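Long-range contact in peroxisomal acyl-CoA oxidase 1A (Solanum lycopersicum, PDB 2FON), which probably oxidises acyl-CoA esters with the help of FAD, as acyl-CoA oxidases do in peroxisomal fatty-acid beta-oxidation: residues Ile244-Met256 / Glu431-Glu443. Residues are numbered along the deposited sequence; the frame is centred on the assembly and turned at random.
With FAD (flavin-adenine dinucleotide), chain E.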
loop_
_atom_site.group_PDB
_atom_site.type_symbol
_atom_site.label_atom_id
_atom_site.label_comp_id
_atom_site.label_asym_id
_atom_site.label_seq_id
_atom_site.Cartn_x
_atom_site.Cartn_y
_atom_site.Cartn_z
ATOM N N ILE B 244 3.045 22.614 6.542
ATOM C CA ILE B 244 2.038 22.328 5.522
ATOM C C ILE B 244 0.879 21.495 5.999
ATOM O O ILE B 244 -0.173 21.566 5.348
ATOM C CB ILE B 244 2.586 21.636 4.232
ATOM C CG1 ILE B 244 3.117 20.256 4.497
ATOM C CG2 ILE B 244 3.661 22.403 3.610
ATOM C CD1 ILE B 244 3.766 19.650 3.270
ATOM N N GLY B 245 1.041 20.713 7.081
ATOM C CA GLY B 245 -0.026 19.840 7.525
ATOM C C GLY B 245 0.313 18.408 7.887
ATOM O O GLY B 245 1.412 17.968 7.763
ATOM N N MET B 246 -0.651 17.662 8.367
ATOM C CA MET B 246 -0.351 16.340 8.713
ATOM C C MET B 246 -0.141 15.556 7.450
ATOM O O MET B 246 -0.781 15.816 6.405
ATOM C CB MET B 246 -1.454 15.742 9.542
ATOM C CG MET B 246 -1.397 16.236 10.952
ATOM S SD MET B 246 -2.124 15.000 12.085
ATOM C CE MET B 246 -0.950 13.634 12.074
ATOM N N LYS B 247 0.768 14.600 7.566
ATOM C CA LYS B 247 0.940 13.594 6.594
ATOM C C LYS B 247 0.506 12.223 7.106
ATOM O O LYS B 247 0.263 11.984 8.316
ATOM C CB LYS B 247 2.402 13.526 6.181
ATOM C CG LYS B 247 3.093 14.851 5.844
ATOM C CD LYS B 247 3.553 15.592 7.052
ATOM C CE LYS B 247 4.936 16.115 6.862
ATOM N NZ LYS B 247 5.311 17.057 7.983
ATOM N N PHE B 248 0.493 11.320 6.147
ATOM C CA PHE B 248 0.119 9.957 6.255
ATOM C C PHE B 248 0.741 9.308 7.438
ATOM O O PHE B 248 1.959 9.408 7.604
ATOM C CB PHE B 248 0.609 9.280 4.975
ATOM C CG PHE B 248 0.062 7.892 4.738
ATOM C CD1 PHE B 248 0.621 7.095 3.748
ATOM C CD2 PHE B 248 -1.009 7.387 5.471
ATOM C CE1 PHE B 248 0.142 5.835 3.501
ATOM C CE2 PHE B 248 -1.498 6.111 5.229
ATOM C CZ PHE B 248 -0.914 5.328 4.251
ATOM N N GLY B 249 -0.072 8.605 8.228
ATOM C CA GLY B 249 0.415 7.816 9.349
ATOM C C GLY B 249 0.530 8.552 10.675
ATOM O O GLY B 249 0.691 9.783 10.724
ATOM N N ASN B 250 0.365 7.801 11.760
ATOM C CA ASN B 250 0.653 8.264 13.123
ATOM C C ASN B 250 2.200 8.429 13.330
ATOM O O ASN B 250 2.979 7.548 12.978
ATOM C CB ASN B 250 0.035 7.270 14.130
ATOM C CG ASN B 250 -1.503 6.963 13.841
ATOM O OD1 ASN B 250 -2.336 7.877 13.662
ATOM N ND2 ASN B 250 -1.859 5.668 13.838
ATOM N N GLY B 251 2.656 9.559 13.867
ATOM C CA GLY B 251 4.068 9.785 13.906
ATOM C C GLY B 251 4.521 9.885 12.457
ATOM O O GLY B 251 4.124 10.818 11.753
ATOM N N ALA B 252 5.334 8.919 11.999
ATOM C CA ALA B 252 5.919 8.944 10.651
ATOM C C ALA B 252 6.616 10.243 10.378
ATOM O O ALA B 252 7.539 10.601 11.093
ATOM C CB ALA B 252 4.884 8.729 9.631
ATOM N N TYR B 253 6.191 10.970 9.347
ATOM C CA TYR B 253 6.869 12.227 8.954
ATOM C C TYR B 253 6.300 13.412 9.686
ATOM O O TYR B 253 6.769 14.512 9.527
ATOM C CB TYR B 253 6.779 12.475 7.464
ATOM C CG TYR B 253 8.023 12.230 6.732
ATOM C CD1 TYR B 253 8.362 10.953 6.320
ATOM C CD2 TYR B 253 8.865 13.283 6.404
ATOM C CE1 TYR B 253 9.546 10.703 5.627
ATOM C CE2 TYR B 253 10.037 13.081 5.706
ATOM C CZ TYR B 253 10.377 11.783 5.323
ATOM O OH TYR B 253 11.570 11.557 4.633
ATOM N N ASN B 254 5.286 13.193 10.500
ATOM C CA ASN B 254 4.670 14.271 11.276
ATOM C C ASN B 254 5.597 14.928 12.274
ATOM O O ASN B 254 5.331 15.986 12.763
ATOM C CB ASN B 254 3.322 13.795 11.876
ATOM C CG ASN B 254 2.332 13.493 10.774
ATOM O OD1 ASN B 254 1.963 14.398 10.013
ATOM N ND2 ASN B 254 1.987 12.218 10.599
ATOM N N SER B 255 6.709 14.285 12.543
ATOM C CA SER B 255 7.743 14.863 13.358
ATOM C C SER B 255 8.643 15.707 12.504
ATOM O O SER B 255 9.531 16.347 13.012
ATOM C CB SER B 255 8.572 13.745 13.968
ATOM O OG SER B 255 9.194 12.995 12.954
ATOM N N MET B 256 8.435 15.705 11.203
ATOM C CA MET B 256 9.234 16.527 10.269
ATOM C C MET B 256 8.423 17.799 9.928
ATOM O O MET B 256 7.204 17.721 9.597
ATOM C CB MET B 256 9.590 15.707 8.992
ATOM C CG MET B 256 10.224 16.465 7.878
ATOM S SD MET B 256 11.974 16.759 8.215
ATOM C CE MET B 256 12.757 15.190 7.691
ATOM N N GLU B 431 3.737 2.396 10.573
ATOM C CA GLU B 431 4.701 3.484 10.460
ATOM C C GLU B 431 5.768 3.309 9.410
ATOM O O GLU B 431 6.162 4.287 8.712
ATOM C CB GLU B 431 5.490 3.703 11.744
ATOM C CG GLU B 431 5.312 5.134 12.087
ATOM C CD GLU B 431 6.257 5.641 13.087
ATOM O OE1 GLU B 431 6.405 6.881 13.134
ATOM O OE2 GLU B 431 6.825 4.840 13.834
ATOM N N LEU B 432 6.298 2.092 9.366
ATOM C CA LEU B 432 7.375 1.837 8.474
ATOM C C LEU B 432 6.952 2.065 7.018
ATOM O O LEU B 432 7.809 2.397 6.205
ATOM C CB LEU B 432 7.900 0.440 8.668
ATOM C CG LEU B 432 9.131 0.061 7.853
ATOM C CD1 LEU B 432 10.233 0.924 8.323
ATOM C CD2 LEU B 432 9.490 -1.425 8.068
ATOM N N PHE B 433 5.668 1.833 6.693
ATOM C CA PHE B 433 5.147 2.088 5.363
ATOM C C PHE B 433 4.886 3.579 5.137
ATOM O O PHE B 433 5.269 4.137 4.123
ATOM C CB PHE B 433 3.877 1.291 5.141
ATOM C CG PHE B 433 3.194 1.581 3.837
ATOM C CD1 PHE B 433 3.713 1.088 2.639
ATOM C CD2 PHE B 433 2.058 2.338 3.803
ATOM C CE1 PHE B 433 3.102 1.358 1.434
ATOM C CE2 PHE B 433 1.409 2.640 2.590
ATOM C CZ PHE B 433 1.920 2.151 1.414
ATOM N N ALA B 434 4.210 4.217 6.082
ATOM C CA ALA B 434 4.011 5.644 6.018
ATOM C C ALA B 434 5.309 6.426 5.859
ATOM O O ALA B 434 5.410 7.288 4.937
ATOM C CB ALA B 434 3.230 6.143 7.214
ATOM N N VAL B 435 6.276 6.168 6.742
ATOM C CA VAL B 435 7.603 6.796 6.592
ATOM C C VAL B 435 8.286 6.421 5.262
ATOM O O VAL B 435 9.011 7.211 4.721
ATOM C CB VAL B 435 8.664 6.352 7.667
ATOM C CG1 VAL B 435 10.001 7.014 7.354
ATOM C CG2 VAL B 435 8.265 6.722 9.034
ATOM N N TYR B 436 8.103 5.219 4.762
ATOM C CA TYR B 436 8.910 4.833 3.630
ATOM C C TYR B 436 8.456 5.433 2.330
ATOM O O TYR B 436 9.262 5.827 1.473
ATOM C CB TYR B 436 8.957 3.312 3.415
ATOM C CG TYR B 436 9.969 3.046 2.355
ATOM C CD1 TYR B 436 11.318 3.283 2.614
ATOM C CD2 TYR B 436 9.580 2.680 1.034
ATOM C CE1 TYR B 436 12.256 3.109 1.639
ATOM C CE2 TYR B 436 10.527 2.496 0.046
ATOM C CZ TYR B 436 11.862 2.714 0.360
ATOM O OH TYR B 436 12.848 2.535 -0.578
ATOM N N VAL B 437 7.144 5.449 2.173
ATOM C CA VAL B 437 6.541 5.667 0.883
ATOM C C VAL B 437 6.940 6.955 0.099
ATOM O O VAL B 437 7.108 6.877 -1.122
ATOM C CB VAL B 437 5.050 5.382 0.933
ATOM C CG1 VAL B 437 4.291 6.615 1.360
ATOM C CG2 VAL B 437 4.605 4.764 -0.453
ATOM N N PRO B 438 7.212 8.085 0.817
ATOM C CA PRO B 438 7.656 9.257 0.031
ATOM C C PRO B 438 8.878 8.973 -0.880
ATOM O O PRO B 438 9.022 9.595 -1.926
ATOM C CB PRO B 438 7.961 10.353 1.104
ATOM C CG PRO B 438 7.511 9.824 2.374
ATOM C CD PRO B 438 7.243 8.359 2.285
ATOM N N ALA B 439 9.721 8.026 -0.503
ATOM C CA ALA B 439 10.782 7.488 -1.412
ATOM C C ALA B 439 10.348 7.359 -2.873
ATOM O O ALA B 439 11.147 7.620 -3.776
ATOM C CB ALA B 439 11.335 6.124 -0.909
ATOM N N CYS B 440 9.093 6.967 -3.102
ATOM C CA CYS B 440 8.593 6.864 -4.457
ATOM C C CYS B 440 8.400 8.188 -5.225
ATOM O O CYS B 440 8.150 8.156 -6.430
ATOM C CB CYS B 440 7.350 5.994 -4.496
ATOM S SG CYS B 440 7.751 4.411 -3.747
ATOM N N THR B 441 8.500 9.324 -4.542
ATOM C CA THR B 441 8.284 10.624 -5.161
ATOM C C THR B 441 9.480 11.563 -4.972
ATOM O O THR B 441 9.699 12.452 -5.795
ATOM C CB THR B 441 7.011 11.310 -4.646
ATOM O OG1 THR B 441 7.079 11.500 -3.213
ATOM C CG2 THR B 441 5.799 10.426 -4.977
ATOM N N TYR B 442 10.300 11.383 -3.939
ATOM C CA TYR B 442 11.402 12.322 -3.921
ATOM C C TYR B 442 12.702 11.931 -4.595
ATOM O O TYR B 442 12.942 10.799 -4.903
ATOM C CB TYR B 442 11.626 13.040 -2.596
ATOM C CG TYR B 442 11.906 12.175 -1.464
ATOM C CD1 TYR B 442 12.709 11.037 -1.598
ATOM C CD2 TYR B 442 11.430 12.527 -0.216
ATOM C CE1 TYR B 442 12.991 10.205 -0.463
ATOM C CE2 TYR B 442 11.697 11.743 0.914
ATOM C CZ TYR B 442 12.458 10.585 0.773
ATOM O OH TYR B 442 12.675 9.868 1.903
ATOM N N GLU B 443 13.498 12.955 -4.862
ATOM C CA GLU B 443 14.639 12.835 -5.698
ATOM C C GLU B 443 14.217 12.069 -6.969
ATOM O O GLU B 443 14.844 11.101 -7.364
ATOM C CB GLU B 443 15.790 12.183 -4.917
HETATM P PA FAD E . 4.432 15.194 -10.218
HETATM O O1A FAD E . 5.622 15.328 -11.084
HETATM O O2A FAD E . 3.553 16.415 -10.211
HETATM O O5B FAD E . 3.696 13.883 -10.671
HETATM C C5B FAD E . 2.301 13.813 -10.541
HETATM C C4B FAD E . 1.826 12.585 -11.336
HETATM O O4B FAD E . 2.013 12.853 -12.698
HETATM C C3B FAD E . 2.681 11.355 -11.039
HETATM O O3B FAD E . 1.838 10.281 -11.209
HETATM C C2B FAD E . 3.740 11.365 -12.100
HETATM O O2B FAD E . 4.197 10.119 -12.506
HETATM C C1B FAD E . 2.931 11.944 -13.244
HETATM N N9A FAD E . 3.798 12.642 -14.167
HETATM C C8A FAD E . 4.455 13.813 -13.955
HETATM N N7A FAD E . 5.187 14.069 -15.048
HETATM C C5A FAD E . 4.988 13.084 -15.948
HETATM C C6A FAD E . 5.444 12.874 -17.251
HETATM N N6A FAD E . 6.286 13.751 -17.835
HETATM N N1A FAD E . 5.024 11.749 -17.927
HETATM C C2A FAD E . 4.199 10.841 -17.327
HETATM N N3A FAD E . 3.737 11.071 -16.051
HETATM C C4A FAD E . 4.120 12.171 -15.385
HETATM N N1 FAD E . 11.245 18.877 -2.048
HETATM C C2 FAD E . 12.311 19.705 -1.727
HETATM O O2 FAD E . 12.680 20.527 -2.560
HETATM N N3 FAD E . 12.964 19.597 -0.499
HETATM C C4 FAD E . 12.527 18.653 0.413
HETATM O O4 FAD E . 13.068 18.570 1.506
HETATM C C4X FAD E . 11.444 17.813 0.108
HETATM N N5 FAD E . 10.964 16.877 1.024
HETATM C C5X FAD E . 9.892 16.085 0.676
HETATM C C6 FAD E . 9.422 15.189 1.596
HETATM C C7 FAD E . 8.322 14.441 1.284
HETATM C C7M FAD E . 7.915 13.493 2.351
HETATM C C8 FAD E . 7.680 14.559 0.039
HETATM C C8M FAD E . 6.491 13.722 -0.372
HETATM C C9 FAD E . 8.162 15.451 -0.893
HETATM C C9A FAD E . 9.273 16.223 -0.567
HETATM N N10 FAD E . 9.769 17.160 -1.456
HETATM C C10 FAD E . 10.817 17.948 -1.125
HETATM C "C1'" FAD E . 9.189 17.355 -2.829
HETATM C "C2'" FAD E . 9.619 16.060 -3.530
HETATM O "O2'" FAD E . 11.001 15.986 -3.556
HETATM C "C3'" FAD E . 9.230 15.862 -4.982
HETATM O "O3'" FAD E . 9.889 16.761 -5.842
HETATM C "C4'" FAD E . 7.750 15.864 -5.212
HETATM O "O4'" FAD E . 7.160 14.787 -4.461
HETATM C "C5'" FAD E . 7.633 15.664 -6.694
HETATM O "O5'" FAD E . 6.314 15.188 -6.753
HETATM P P FAD E . 5.178 15.888 -7.595
HETATM O O1P FAD E . 4.021 16.179 -6.709
HETATM O O2P FAD E . 5.664 17.044 -8.438
HETATM O O3P FAD E . 4.901 14.768 -8.720
#
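Ala-252 N donates to Glu-431 OE1 (2.6 Å, N-H...O 156°), meeting the lone pair turned away from the other carboxylate oxygen. Its chain extended beyond CG, Glu-431 reaches this amide from the helix, and OE1 also forms a salt bridge to Arg-72. An alanine here would probably leave both Arg-72 and the Ala-252 amide without their acceptor. The loop is braced from within by Asn-254, whose OD1 accepts from Lys-247 N (2.7 Å) while its ND2 donates to Lys-247 O. At the other end, Tyr-253 OH and Tyr-442 OH share a weak hydrogen bond (3.4 Å).

Between these polar points the contact is apolar. Ala-434 CB lies over one face of the Phe-248 ring and meets Ala-252 CB at 3.9 Å. With CG anti to the backbone N (chi1 -167°), Phe-248 brings CE1 to Phe-433 CE2, rim to rim, the planes nearly perpendicular at 89°. The Tyr-253 ring has Val-435 O at its edge and FAD C7M over one face, offset toward the rim; Pro-438 CB lies 3.4 Å from FAD C7M.

The contact thus joins the acyl-CoA dehydrogenase middle-domain region, through the loop between strands 239-243 and 258-263, to helix 429-436 of the C-alpha1 region, with Tyr-253, Pro-438, Thr-441 and Tyr-442 lining the FAD pocket. Helices 297-328 and 389-417 pack against Tyr-436, helix 77-97 meets the loop at Asn-254, and Phe-248 packs on Pro-430 of the second subunit.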